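Local atomic coordinates of protein CT_858 (Chlamydia trachomatis, PDB entry 3DOR), a protein that probably acts as a serine-type endopeptidase, a secreted chlamydial protease that carries a PDZ domain and a peptidase family S41 domain. Residues E332-D337 and S354-R359. Sequence-based numbering, arbitrary orientation.
Sequences EALIID and SMLTDR. With SO4 (sulfate ion), chain Q.
Leu356 projects from the segment 354-359 toward strand 333-337 and directs one methyl to each of two strand residues that lie on the same face of the sheet. Its CD1 meets CD1 of Ile336 at 3.8 Å, the two side chains reaching toward each other tip to tip. The other branch, CD2, comes within 4.3 Å of CD1 of Leu334, a looser approach. In Ile336 the long branch CG1-CD1 makes the contact: CG1 lies anti to the carbonyl carbon (chi1 -67°), and an extended second torsion carries CD1 out to Leu356. The join is apolar and slight, with 81 Å² buried in all. The CA atoms of Leu334 and Leu356 are 9.9 Å apart, so the backbones stay well separated and methyl ends alone bridge them. Helix 316-330 adds Phe327 against Leu334 and Ile324 against Leu356, extending the same buried layer. Beyond Leu356, one internal hydrogen bond ties the segment: Thr357 OG1 donates to Arg359 O at 2.6 Å, approaching a lone pair of the carbonyl oxygen within its plane. Further out, Arg359 grips a sulfate, probably a crystallisation additive, through two nearly straight bonds, NE to O2 at 2.7 Å and NH2 to O4 at 3.0 Å, with the sulfur in the guanidinium plane. Strand 333-337, central between its parallel neighbours 290-297 and 457-461, thus packs its apolar side chains on the connection after helix 346-354 and on helix 316-330, consistent with the ClpP/crotonase-like core expected of peptidase family S41.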
loop_
_atom_site.group_PDB
_atom_site.type_symbol
_atom_site.label_atom_id
_atom_site.label_comp_id
_atom_site.label_asym_id
_atom_site.label_seq_id
_atom_site.Cartn_x
_atom_site.Cartn_y
_atom_site.Cartn_z
ATOM N N GLU B 332 16.856 34.962 23.142
ATOM C CA GLU B 332 15.876 35.466 24.116
ATOM C C GLU B 332 14.439 35.113 23.701
ATOM O O GLU B 332 13.525 35.136 24.514
ATOM C CB GLU B 332 15.976 36.995 24.255
ATOM C CG GLU B 332 17.256 37.507 24.911
ATOM C CD GLU B 332 17.392 39.023 24.803
ATOM O OE1 GLU B 332 16.556 39.750 25.388
ATOM O OE2 GLU B 332 18.331 39.492 24.128
ATOM N N ALA B 333 14.241 34.840 22.422
ATOM C CA ALA B 333 12.922 34.483 21.904
ATOM C C ALA B 333 13.164 33.734 20.605
ATOM O O ALA B 333 14.275 33.752 20.085
ATOM C CB ALA B 333 12.078 35.732 21.654
ATOM N N LEU B 334 12.125 33.094 20.080
ATOM C CA LEU B 334 12.259 32.304 18.869
ATOM C C LEU B 334 11.099 32.532 17.903
ATOM O O LEU B 334 9.930 32.461 18.290
ATOM C CB LEU B 334 12.287 30.821 19.246
ATOM C CG LEU B 334 12.883 29.703 18.371
ATOM C CD1 LEU B 334 11.951 28.512 18.451
ATOM C CD2 LEU B 334 13.098 30.118 16.934
ATOM N N ILE B 335 11.429 32.796 16.645
ATOM C CA ILE B 335 10.414 32.959 15.621
ATOM C C ILE B 335 10.409 31.673 14.802
ATOM O O ILE B 335 11.456 31.228 14.318
ATOM C CB ILE B 335 10.721 34.136 14.679
ATOM C CG1 ILE B 335 10.650 35.464 15.451
ATOM C CG2 ILE B 335 9.714 34.146 13.524
ATOM C CD1 ILE B 335 11.114 36.654 14.640
ATOM N N ILE B 336 9.236 31.062 14.664
ATOM C CA ILE B 336 9.102 29.839 13.882
ATOM C C ILE B 336 8.246 30.135 12.656
ATOM O O ILE B 336 7.056 30.465 12.781
ATOM C CB ILE B 336 8.435 28.713 14.715
ATOM C CG1 ILE B 336 9.363 28.291 15.858
ATOM C CG2 ILE B 336 8.100 27.509 13.819
ATOM C CD1 ILE B 336 8.779 27.208 16.746
ATOM N N ASP B 337 8.847 30.045 11.474
ATOM C CA ASP B 337 8.103 30.283 10.248
ATOM C C ASP B 337 7.514 28.940 9.839
ATOM O O ASP B 337 8.239 28.024 9.468
ATOM C CB ASP B 337 9.021 30.802 9.140
ATOM C CG ASP B 337 8.325 30.846 7.782
ATOM O OD1 ASP B 337 9.028 30.995 6.761
ATOM O OD2 ASP B 337 7.075 30.731 7.743
ATOM N N SER B 354 7.249 18.605 21.524
ATOM C CA SER B 354 7.849 18.187 22.790
ATOM C C SER B 354 9.150 18.932 23.099
ATOM O O SER B 354 9.548 19.034 24.255
ATOM C CB SER B 354 8.105 16.667 22.806
ATOM O OG SER B 354 9.299 16.342 22.123
ATOM N N MET B 355 9.801 19.478 22.081
ATOM C CA MET B 355 11.041 20.196 22.317
ATOM C C MET B 355 10.853 21.705 22.432
ATOM O O MET B 355 11.820 22.451 22.640
ATOM C CB MET B 355 12.043 19.866 21.213
ATOM C CG MET B 355 12.458 18.394 21.209
ATOM S SD MET B 355 13.686 17.998 19.943
ATOM C CE MET B 355 12.710 17.186 18.742
ATOM N N LEU B 356 9.606 22.156 22.322
ATOM C CA LEU B 356 9.326 23.582 22.401
ATOM C C LEU B 356 8.559 23.971 23.649
ATOM O O LEU B 356 7.898 25.010 23.679
ATOM C CB LEU B 356 8.542 24.017 21.177
ATOM C CG LEU B 356 9.258 23.788 19.846
ATOM C CD1 LEU B 356 8.275 24.007 18.702
ATOM C CD2 LEU B 356 10.447 24.727 19.744
ATOM N N THR B 357 8.636 23.134 24.678
ATOM C CA THR B 357 7.934 23.419 25.921
ATOM C C THR B 357 8.591 22.734 27.111
ATOM O O THR B 357 9.299 21.740 26.948
ATOM C CB THR B 357 6.472 22.954 25.850
ATOM O OG1 THR B 357 5.811 23.289 27.076
ATOM C CG2 THR B 357 6.401 21.441 25.637
ATOM N N ASP B 358 8.359 23.280 28.304
ATOM C CA ASP B 358 8.892 22.705 29.536
ATOM C C ASP B 358 7.725 22.230 30.405
ATOM O O ASP B 358 7.915 21.762 31.530
ATOM C CB ASP B 358 9.753 23.730 30.294
ATOM C CG ASP B 358 8.977 24.974 30.712
ATOM O OD1 ASP B 358 7.836 25.168 30.245
ATOM O OD2 ASP B 358 9.521 25.773 31.502
ATOM N N ARG B 359 6.517 22.356 29.862
ATOM C CA ARG B 359 5.288 21.940 30.536
ATOM C C ARG B 359 4.428 21.161 29.543
ATOM O O ARG B 359 4.513 21.369 28.334
ATOM C CB ARG B 359 4.510 23.166 31.055
ATOM C CG ARG B 359 4.082 24.173 29.971
ATOM C CD ARG B 359 3.523 25.461 30.589
ATOM N NE ARG B 359 3.231 26.493 29.595
ATOM C CZ ARG B 359 2.098 26.579 28.908
ATOM N NH1 ARG B 359 1.132 25.692 29.103
ATOM N NH2 ARG B 359 1.928 27.553 28.026
HETATM S S SO4 Q . 4.965 29.602 28.892
HETATM O O1 SO4 Q . 6.230 30.312 28.448
HETATM O O2 SO4 Q . 5.317 28.173 29.238
HETATM O O3 SO4 Q . 4.368 30.257 30.125
HETATM O O4 SO4 Q . 3.978 29.708 27.747
#